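PDB 5NGO: inactive poly [ADP-ribose] polymerase RCD1, which is a catalytically inactive PARP-like protein that probably acts in plant immunity and is bound by the downy mildew effector HaRxL106. Local coordinates for residues A[42-53]-A[169-177]. Sequence-based numbering, arbitrary orientation.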
# COMPACT_ATOMS: atom_id res chain seq x y z
N ARG A 42 -10.90 -9.35 8.24
CA ARG A 42 -9.81 -8.38 8.20
C ARG A 42 -10.28 -6.97 7.82
O ARG A 42 -9.72 -6.00 8.30
CB ARG A 42 -8.70 -8.86 7.26
CG ARG A 42 -7.47 -7.95 7.27
CD ARG A 42 -6.22 -8.64 6.79
NE ARG A 42 -5.73 -9.63 7.75
CZ ARG A 42 -5.07 -9.37 8.88
NH1 ARG A 42 -4.80 -8.12 9.25
NH2 ARG A 42 -4.70 -10.39 9.66
N LEU A 43 -11.29 -6.87 6.97
CA LEU A 43 -11.89 -5.59 6.61
C LEU A 43 -12.65 -5.01 7.79
O LEU A 43 -12.57 -3.81 8.04
CB LEU A 43 -12.85 -5.72 5.42
CG LEU A 43 -13.52 -4.44 4.94
CD1 LEU A 43 -12.49 -3.34 4.65
CD2 LEU A 43 -14.39 -4.74 3.71
N ALA A 44 -13.39 -5.85 8.51
CA ALA A 44 -14.07 -5.42 9.73
C ALA A 44 -13.08 -4.88 10.77
O ALA A 44 -13.35 -3.85 11.39
CB ALA A 44 -14.91 -6.54 10.30
N LEU A 45 -11.94 -5.54 10.93
CA LEU A 45 -10.88 -5.07 11.84
C LEU A 45 -10.36 -3.70 11.43
O LEU A 45 -10.30 -2.79 12.24
CB LEU A 45 -9.71 -6.08 11.87
CG LEU A 45 -8.59 -5.89 12.89
CD1 LEU A 45 -7.98 -7.25 13.21
CD2 LEU A 45 -7.50 -4.93 12.47
N PHE A 46 -10.01 -3.56 10.16
CA PHE A 46 -9.57 -2.29 9.57
C PHE A 46 -10.60 -1.19 9.78
O PHE A 46 -10.24 -0.09 10.19
CB PHE A 46 -9.28 -2.50 8.06
CG PHE A 46 -8.86 -1.26 7.32
CD1 PHE A 46 -7.54 -0.88 7.27
CD2 PHE A 46 -9.80 -0.49 6.64
CE1 PHE A 46 -7.14 0.27 6.58
CE2 PHE A 46 -9.41 0.65 5.94
CZ PHE A 46 -8.08 1.02 5.91
N GLN A 47 -11.88 -1.47 9.53
CA GLN A 47 -12.95 -0.47 9.70
C GLN A 47 -13.16 -0.05 11.16
O GLN A 47 -13.59 1.07 11.40
CB GLN A 47 -14.26 -0.94 9.06
CG GLN A 47 -14.24 -0.76 7.54
CD GLN A 47 -15.39 -1.43 6.81
OE1 GLN A 47 -16.03 -2.37 7.30
NE2 GLN A 47 -15.65 -0.96 5.58
N LYS A 48 -12.83 -0.93 12.11
CA LYS A 48 -12.83 -0.52 13.52
C LYS A 48 -11.66 0.40 13.83
O LYS A 48 -11.82 1.33 14.60
CB LYS A 48 -12.80 -1.72 14.46
CG LYS A 48 -14.16 -2.34 14.65
CD LYS A 48 -15.18 -1.47 15.43
CE LYS A 48 -16.55 -2.01 15.09
NZ LYS A 48 -17.61 -1.13 15.65
N GLN A 49 -10.50 0.14 13.25
CA GLN A 49 -9.37 1.05 13.41
C GLN A 49 -9.66 2.42 12.78
O GLN A 49 -9.19 3.45 13.29
CB GLN A 49 -8.08 0.45 12.82
CG GLN A 49 -6.82 1.28 13.02
CD GLN A 49 -6.50 1.46 14.51
OE1 GLN A 49 -6.26 0.49 15.22
NE2 GLN A 49 -6.44 2.72 14.94
N VAL A 50 -10.43 2.44 11.69
CA VAL A 50 -10.87 3.69 11.05
C VAL A 50 -11.70 4.51 12.04
O VAL A 50 -11.43 5.69 12.22
CB VAL A 50 -11.67 3.43 9.73
CG1 VAL A 50 -12.34 4.70 9.21
CG2 VAL A 50 -10.76 2.86 8.65
N GLU A 51 -12.69 3.87 12.67
CA GLU A 51 -13.48 4.52 13.72
C GLU A 51 -12.64 5.07 14.86
O GLU A 51 -12.86 6.18 15.29
CB GLU A 51 -14.50 3.55 14.31
CG GLU A 51 -15.72 3.34 13.45
CD GLU A 51 -16.68 2.36 14.07
OE1 GLU A 51 -16.96 2.47 15.28
OE2 GLU A 51 -17.13 1.48 13.35
N ILE A 52 -11.68 4.27 15.33
CA ILE A 52 -10.79 4.69 16.42
C ILE A 52 -9.95 5.89 16.03
O ILE A 52 -9.87 6.86 16.79
CB ILE A 52 -9.89 3.53 16.91
CG1 ILE A 52 -10.75 2.46 17.59
CG2 ILE A 52 -8.82 4.01 17.89
CD1 ILE A 52 -10.05 1.13 17.80
N THR A 53 -9.31 5.84 14.86
CA THR A 53 -8.43 6.93 14.41
C THR A 53 -9.25 8.20 14.14
O THR A 53 -8.80 9.30 14.44
CB THR A 53 -7.56 6.49 13.22
OG1 THR A 53 -6.75 5.38 13.61
CG2 THR A 53 -6.63 7.60 12.77
N ASN A 169 1.79 -0.56 13.18
CA ASN A 169 0.51 -0.27 12.53
C ASN A 169 0.20 -1.16 11.33
O ASN A 169 -0.87 -1.03 10.75
CB ASN A 169 0.51 1.20 12.08
CG ASN A 169 0.56 2.18 13.26
OD1 ASN A 169 0.17 1.86 14.38
ND2 ASN A 169 1.05 3.39 12.99
N MET A 170 1.09 -2.09 10.96
CA MET A 170 0.95 -2.75 9.67
C MET A 170 -0.32 -3.58 9.55
O MET A 170 -0.90 -3.66 8.47
CB MET A 170 2.18 -3.60 9.33
CG MET A 170 2.22 -4.96 9.94
SD MET A 170 3.60 -5.93 9.27
CE MET A 170 5.02 -5.10 10.01
N ASN A 171 -0.75 -4.19 10.65
CA ASN A 171 -1.95 -5.03 10.63
C ASN A 171 -3.25 -4.31 10.93
O ASN A 171 -4.31 -4.82 10.58
CB ASN A 171 -1.77 -6.22 11.57
CG ASN A 171 -0.78 -7.25 11.02
OD1 ASN A 171 -0.67 -7.42 9.82
ND2 ASN A 171 -0.03 -7.91 11.90
N THR A 172 -3.17 -3.14 11.56
CA THR A 172 -4.35 -2.32 11.86
C THR A 172 -4.66 -1.28 10.78
O THR A 172 -5.82 -0.97 10.56
CB THR A 172 -4.14 -1.57 13.20
OG1 THR A 172 -2.85 -0.96 13.22
CG2 THR A 172 -4.24 -2.52 14.37
N HIS A 173 -3.64 -0.75 10.12
CA HIS A 173 -3.76 0.46 9.31
C HIS A 173 -3.65 0.19 7.79
O HIS A 173 -3.66 1.15 7.01
CB HIS A 173 -2.68 1.46 9.76
CG HIS A 173 -2.96 2.10 11.09
ND1 HIS A 173 -3.67 3.25 11.15
CD2 HIS A 173 -2.56 1.84 12.36
CE1 HIS A 173 -3.77 3.66 12.40
NE2 HIS A 173 -3.09 2.82 13.15
N ILE A 174 -3.56 -1.08 7.37
CA ILE A 174 -3.48 -1.42 5.94
C ILE A 174 -4.46 -2.55 5.61
O ILE A 174 -4.41 -3.60 6.23
CB ILE A 174 -2.06 -1.87 5.52
CG1 ILE A 174 -1.04 -0.79 5.84
CG2 ILE A 174 -2.03 -2.21 4.01
CD1 ILE A 174 0.40 -1.21 5.66
N PHE A 175 -5.35 -2.32 4.66
CA PHE A 175 -6.18 -3.40 4.14
C PHE A 175 -5.86 -3.63 2.65
O PHE A 175 -6.21 -2.81 1.82
CB PHE A 175 -7.67 -3.10 4.31
CG PHE A 175 -8.56 -4.13 3.70
CD1 PHE A 175 -8.58 -5.42 4.19
CD2 PHE A 175 -9.34 -3.83 2.60
CE1 PHE A 175 -9.40 -6.39 3.62
CE2 PHE A 175 -10.17 -4.79 2.01
CZ PHE A 175 -10.19 -6.07 2.51
N PRO A 176 -5.18 -4.75 2.32
CA PRO A 176 -4.98 -5.15 0.93
C PRO A 176 -6.26 -5.54 0.27
O PRO A 176 -6.91 -6.42 0.75
CB PRO A 176 -4.02 -6.35 1.02
CG PRO A 176 -3.71 -6.54 2.44
CD PRO A 176 -4.67 -5.77 3.26
N GLU A 177 -6.64 -4.87 -0.80
CA GLU A 177 -7.96 -5.07 -1.37
C GLU A 177 -7.98 -5.63 -2.76
O GLU A 177 -8.80 -6.48 -3.07
CB GLU A 177 -8.74 -3.74 -1.34
CG GLU A 177 -10.23 -3.93 -1.57
CD GLU A 177 -11.05 -2.74 -1.34
OE1 GLU A 177 -10.49 -1.63 -1.26
OE2 GLU A 177 -12.28 -2.89 -1.27
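F46 and F175 make the centre of the contact by CH-pi packing. CB of F175 sits over one face of the F46 ring, 3.9 Å from its centroid. CD1 of L43 covers one face of the F175 ring in the same way, also 3.9 Å from the centroid. CG of F175 is anti to the backbone N (chi1 176°), which carries the ring along the helix to L43. CG of R42 reaches the edge of that ring. A third CH-pi contact puts CG of Q49 over a face of the H173 imidazole, 4.0 Å from the centroid.

O of T172 lies 3.5 Å from CG of Q49. The bend at chi2 of Q49 (62°) turns its amide forward along the helix. There NE2 of Q49 donates to OG1 of T53 at 3.0 Å, with the acceptor in the amide plane. O of N171 lies in the guanidinium plane of R42, at its edge, 3.6 Å from NH1, while NE of R42 makes a hydrogen bond with O of M78.

Strand 174-182 pairs with strand 121-129, and F46 also touches R127 and I129 there. Helix 42-53 runs at 141° to strand 174-177, in helix-on-sheet packing of the PARP catalytic fold.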